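Local coordinates for lipopolysaccharide biosynthesis protein wbpB (Thermus thermophilus, PDB 3O9Z), which probably acts as an NAD-dependent dehydrogenase in the biosynthesis of 2,3-diacetamido-2,3-dideoxy-D-mannuronic acid, and binds NAD and 2-oxoglutarate, at residues Pro81-Tyr86 / Glu174-Gly179. Numbering follows the deposited sequence.
Sequences PNHLHY and EAKSGG. With NAD (nicotinamide-adenine-dinucleotide), chain E.
The turn N82-H83 runs against the end of the short helix 174-177, the CA atoms of H83 and K176 4.8 Å apart, and H83 N gives a weak, bent hydrogen bond (128°) to K176 O. N82 makes the stronger link: its ND2 donates to S177 O over 2.9 Å, the acceptor lying almost in the amide plane, though the donor is tilted 24° from the carbonyl plane. ND2 also bonds to N183 OD1, while OD1, at the other end of the amide, accepts from NAD O3D at 2.7 Å; both ends are thus engaged, which fixes the flip of the group. In this Gfo/Idh/MocA-type enzyme the contact joins the NAD-binding Rossmann domain, just past strand 75-78, to the C-terminal alpha/beta domain, beside the nicotinamide-side ribose. A leucine in place of N82 would probably leave S177 O and the ribose hydroxyl without their amide partners. Alongside, K176 lays its methylenes over one face of the H83 imidazole, CG standing 3.8 Å from the ring centroid in a CH-pi contact; the opposite face meets L84 CG. With CG set between its backbone N and carbonyl carbon (chi1 68°), H83 runs beside the extended lysine in the same direction, its NE2 bonded to E55 of the second subunit. S177 OG accepts from G179 N at 3.0 Å, forming an ST turn, and also bonds to K171 O.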
ATOM      1  N   PRO A  81      11.551  -6.074  -5.611  1.00 10.50           N
ATOM      2  CA  PRO A  81      12.625  -5.577  -4.722  1.00 10.99           C
ATOM      3  C   PRO A  81      13.523  -6.721  -4.232  1.00 12.01           C
ATOM      4  O   PRO A  81      13.101  -7.897  -4.202  1.00 10.70           O
ATOM      5  CB  PRO A  81      11.879  -4.965  -3.540  1.00 11.55           C
ATOM      6  CG  PRO A  81      10.560  -4.469  -4.194  1.00 11.96           C
ATOM      7  CD  PRO A  81      10.226  -5.590  -5.155  1.00 11.18           C
ATOM      8  N   ASN A  82      14.783  -6.411  -3.970  1.00 10.05           N
ATOM      9  CA  ASN A  82      15.822  -7.417  -3.834  1.00 11.23           C
ATOM     10  C   ASN A  82      15.513  -8.438  -2.781  1.00 11.76           C
ATOM     11  O   ASN A  82      15.872  -9.620  -3.007  1.00 13.36           O
ATOM     12  CB  ASN A  82      17.172  -6.747  -3.525  1.00 11.17           C
ATOM     13  CG  ASN A  82      17.575  -5.748  -4.608  1.00  9.96           C
ATOM     14  OD1 ASN A  82      17.057  -5.742  -5.720  1.00 11.58           O
ATOM     15  ND2 ASN A  82      18.576  -4.922  -4.263  1.00 10.22           N
ATOM     16  N   HIS A  83      14.951  -8.043  -1.648  1.00 11.56           N
ATOM     17  CA  HIS A  83      14.720  -8.999  -0.564  1.00 11.87           C
ATOM     18  C   HIS A  83      13.672 -10.031  -0.950  1.00 13.96           C
ATOM     19  O   HIS A  83      13.612 -11.097  -0.295  1.00 15.45           O
ATOM     20  CB  HIS A  83      14.297  -8.299   0.706  1.00 13.15           C
ATOM     21  CG  HIS A  83      12.942  -7.674   0.627  1.00 13.78           C
ATOM     22  ND1 HIS A  83      12.579  -6.768  -0.350  1.00 15.75           N
ATOM     23  CD2 HIS A  83      11.863  -7.824   1.432  1.00 15.66           C
ATOM     24  CE1 HIS A  83      11.326  -6.401  -0.147  1.00 13.09           C
ATOM     25  NE2 HIS A  83      10.882  -6.999   0.947  1.00 15.40           N
ATOM     26  N   LEU A  84      12.870  -9.746  -1.965  1.00 12.20           N
ATOM     27  CA  LEU A  84      11.877 -10.718  -2.397  1.00 11.05           C
ATOM     28  C   LEU A  84      12.444 -11.680  -3.426  1.00 11.53           C
ATOM     29  O   LEU A  84      11.768 -12.659  -3.819  1.00 12.13           O
ATOM     30  CB  LEU A  84      10.672  -9.978  -3.030  1.00 12.80           C
ATOM     31  CG  LEU A  84       9.789  -9.409  -1.928  1.00 13.57           C
ATOM     32  CD1 LEU A  84       8.975  -8.224  -2.521  1.00 15.14           C
ATOM     33  CD2 LEU A  84       8.816 -10.505  -1.426  1.00 18.12           C
ATOM     34  N   HIS A  85      13.678 -11.479  -3.912  1.00 11.80           N
ATOM     35  CA  HIS A  85      14.192 -12.405  -4.891  1.00 11.22           C
ATOM     36  C   HIS A  85      14.288 -13.831  -4.309  1.00 12.09           C
ATOM     37  O   HIS A  85      13.779 -14.759  -4.965  1.00 12.55           O
ATOM     38  CB  HIS A  85      15.557 -11.948  -5.440  1.00 12.88           C
ATOM     39  CG  HIS A  85      15.509 -10.671  -6.239  1.00 11.79           C
ATOM     40  ND1 HIS A  85      16.646 -10.101  -6.766  1.00 12.95           N
ATOM     41  CD2 HIS A  85      14.489  -9.812  -6.506  1.00 12.34           C
ATOM     42  CE1 HIS A  85      16.321  -8.967  -7.376  1.00 12.09           C
ATOM     43  NE2 HIS A  85      15.019  -8.775  -7.249  1.00 10.86           N
ATOM     44  N   TYR A  86      14.895 -13.964  -3.140  1.00 12.70           N
ATOM     45  CA  TYR A  86      15.065 -15.318  -2.542  1.00 12.70           C
ATOM     46  C   TYR A  86      13.683 -16.018  -2.416  1.00 13.45           C
ATOM     47  O   TYR A  86      13.572 -17.149  -2.949  1.00 14.44           O
ATOM     48  CB  TYR A  86      15.785 -15.214  -1.190  1.00 14.10           C
ATOM     49  CG  TYR A  86      15.795 -16.537  -0.442  1.00 14.35           C
ATOM     50  CD1 TYR A  86      16.545 -17.585  -0.943  1.00 15.54           C
ATOM     51  CD2 TYR A  86      15.130 -16.674   0.759  1.00 16.38           C
ATOM     52  CE1 TYR A  86      16.582 -18.803  -0.263  1.00 16.47           C
ATOM     53  CE2 TYR A  86      15.161 -17.898   1.464  1.00 17.06           C
ATOM     54  CZ  TYR A  86      15.938 -18.908   0.928  1.00 16.73           C
ATOM     55  OH  TYR A  86      16.030 -20.129   1.610  1.00 20.53           O
ATOM     56  N   GLU A 174      17.859  -0.849   3.829  1.00 13.17           N
ATOM     57  CA  GLU A 174      18.902  -1.879   3.694  1.00 13.98           C
ATOM     58  C   GLU A 174      18.338  -3.285   3.810  1.00 13.88           C
ATOM     59  O   GLU A 174      18.833  -4.208   3.160  1.00 13.50           O
ATOM     60  CB  GLU A 174      19.976  -1.642   4.748  1.00 14.88           C
ATOM     61  CG  GLU A 174      21.152  -2.574   4.488  1.00 18.53           C
ATOM     62  CD  GLU A 174      22.293  -2.394   5.458  1.00 22.94           C
ATOM     63  OE1 GLU A 174      22.640  -3.369   6.146  1.00 22.41           O
ATOM     64  OE2 GLU A 174      22.918  -1.319   5.468  1.00 24.99           O
ATOM     65  N   ALA A 175      17.287  -3.464   4.599  1.00 13.28           N
ATOM     66  CA  ALA A 175      16.698  -4.818   4.661  1.00 11.80           C
ATOM     67  C   ALA A 175      16.088  -5.268   3.362  1.00 14.33           C
ATOM     68  O   ALA A 175      15.996  -6.480   3.095  1.00 15.94           O
ATOM     69  CB  ALA A 175      15.664  -4.890   5.772  1.00 14.41           C
ATOM     70  N   LYS A 176      15.614  -4.311   2.560  1.00 12.22           N
ATOM     71  CA  LYS A 176      15.033  -4.620   1.278  1.00 10.86           C
ATOM     72  C   LYS A 176      16.021  -4.659   0.122  1.00 10.74           C
ATOM     73  O   LYS A 176      15.870  -5.429  -0.825  1.00 12.57           O
ATOM     74  CB  LYS A 176      13.854  -3.688   0.926  1.00 11.67           C
ATOM     75  CG  LYS A 176      12.728  -3.749   1.949  1.00 14.98           C
ATOM     76  CD  LYS A 176      11.495  -3.022   1.416  1.00 16.63           C
ATOM     77  CE  LYS A 176      10.393  -3.187   2.475  1.00 20.67           C
ATOM     78  NZ  LYS A 176       9.099  -2.697   1.874  1.00 26.93           N
ATOM     79  N   SER A 177      17.000  -3.752   0.201  1.00 11.00           N
ATOM     80  CA  SER A 177      17.901  -3.579  -0.936  1.00 10.04           C
ATOM     81  C   SER A 177      19.300  -4.180  -0.794  1.00 10.40           C
ATOM     82  O   SER A 177      19.939  -4.383  -1.813  1.00 11.27           O
ATOM     83  CB  SER A 177      18.078  -2.079  -1.270  1.00 11.78           C
ATOM     84  OG  SER A 177      18.894  -1.485  -0.300  1.00 12.50           O
ATOM     85  N   GLY A 178      19.678  -4.376   0.459  1.00 11.53           N
ATOM     86  CA  GLY A 178      21.048  -4.768   0.809  1.00 11.64           C
ATOM     87  C   GLY A 178      22.025  -3.616   0.923  1.00 15.14           C
ATOM     88  O   GLY A 178      23.192  -3.832   1.274  1.00 14.35           O
ATOM     89  N   GLY A 179      21.534  -2.400   0.728  1.00 12.20           N
ATOM     90  CA  GLY A 179      22.370  -1.220   0.859  1.00 12.74           C
ATOM     91  C   GLY A 179      22.944  -0.849  -0.511  1.00 10.58           C
ATOM     92  O   GLY A 179      22.884  -1.607  -1.471  1.00 11.97           O
TER
HETATM   93  PA  NAD E 311      10.770  -0.444  -8.886  1.00 11.84           P
HETATM   94  O1A NAD E 311      10.589   0.476 -10.034  1.00 11.46           O
HETATM   95  O2A NAD E 311      10.631   0.025  -7.429  1.00 12.36           O
HETATM   96  O5B NAD E 311       9.716  -1.572  -9.221  1.00 12.69           O
HETATM   97  C5B NAD E 311       9.592  -2.569  -8.246  1.00 15.17           C
HETATM   98  C4B NAD E 311       8.254  -3.309  -8.486  1.00 12.36           C
HETATM   99  O4B NAD E 311       8.149  -4.477  -7.630  1.00 11.61           O
HETATM  100  C3B NAD E 311       7.090  -2.376  -8.052  1.00 10.34           C
HETATM  101  O3B NAD E 311       6.139  -2.190  -9.120  1.00 12.53           O
HETATM  102  C2B NAD E 311       6.493  -3.051  -6.805  1.00 11.97           C
HETATM  103  O2B NAD E 311       5.083  -2.850  -6.627  1.00 13.43           O
HETATM  104  C1B NAD E 311       6.782  -4.529  -7.203  1.00 11.39           C
HETATM  105  N9A NAD E 311       6.684  -5.416  -6.014  1.00 11.89           N
HETATM  106  C8A NAD E 311       6.747  -5.215  -4.669  1.00 11.69           C
HETATM  107  N7A NAD E 311       6.543  -6.353  -4.010  1.00 13.80           N
HETATM  108  C5A NAD E 311       6.249  -7.320  -4.940  1.00 10.43           C
HETATM  109  C6A NAD E 311       5.912  -8.725  -4.884  1.00 10.47           C
HETATM  110  N6A NAD E 311       5.771  -9.351  -3.675  1.00 14.66           N
HETATM  111  N1A NAD E 311       5.746  -9.267  -6.085  1.00 11.88           N
HETATM  112  C2A NAD E 311       5.849  -8.736  -7.296  1.00 11.41           C
HETATM  113  N3A NAD E 311       6.137  -7.411  -7.373  1.00 13.38           N
HETATM  114  C4A NAD E 311       6.356  -6.762  -6.225  1.00 12.47           C
HETATM  115  O3  NAD E 311      12.210  -1.130  -9.007  1.00 10.71           O
HETATM  116  PN  NAD E 311      13.074  -1.535 -10.246  1.00 12.08           P
HETATM  117  O1N NAD E 311      14.118  -0.447 -10.490  1.00 12.81           O
HETATM  118  O2N NAD E 311      12.188  -1.965 -11.382  1.00 13.82           O
HETATM  119  O5D NAD E 311      13.971  -2.729  -9.676  1.00 10.75           O
HETATM  120  C5D NAD E 311      13.354  -3.987  -9.781  1.00 11.51           C
HETATM  121  C4D NAD E 311      14.489  -5.022  -9.671  1.00 10.98           C
HETATM  122  O4D NAD E 311      15.255  -4.878 -10.887  1.00 12.18           O
HETATM  123  C3D NAD E 311      15.451  -4.852  -8.487  1.00 12.28           C
HETATM  124  O3D NAD E 311      15.924  -6.197  -8.156  1.00 12.88           O
HETATM  125  C2D NAD E 311      16.617  -4.102  -9.150  1.00 12.04           C
HETATM  126  O2D NAD E 311      17.861  -4.370  -8.522  1.00 13.63           O
HETATM  127  C1D NAD E 311      16.633  -4.570 -10.611  1.00 13.46           C
HETATM  128  N1N NAD E 311      17.187  -3.578 -11.531  1.00 12.41           N
HETATM  129  C2N NAD E 311      18.101  -3.945 -12.403  1.00 13.84           C
HETATM  130  C3N NAD E 311      18.683  -3.106 -13.331  1.00 15.37           C
HETATM  131  C7N NAD E 311      19.743  -3.686 -14.175  1.00 18.35           C
HETATM  132  O7N NAD E 311      19.815  -4.914 -14.395  1.00 19.80           O
HETATM  133  N7N NAD E 311      20.513  -2.786 -14.775  1.00 18.69           N
HETATM  134  C4N NAD E 311      18.241  -1.776 -13.352  1.00 18.08           C
HETATM  135  C5N NAD E 311      17.208  -1.439 -12.476  1.00 16.09           C
HETATM  136  C6N NAD E 311      16.662  -2.343 -11.569  1.00 13.61           C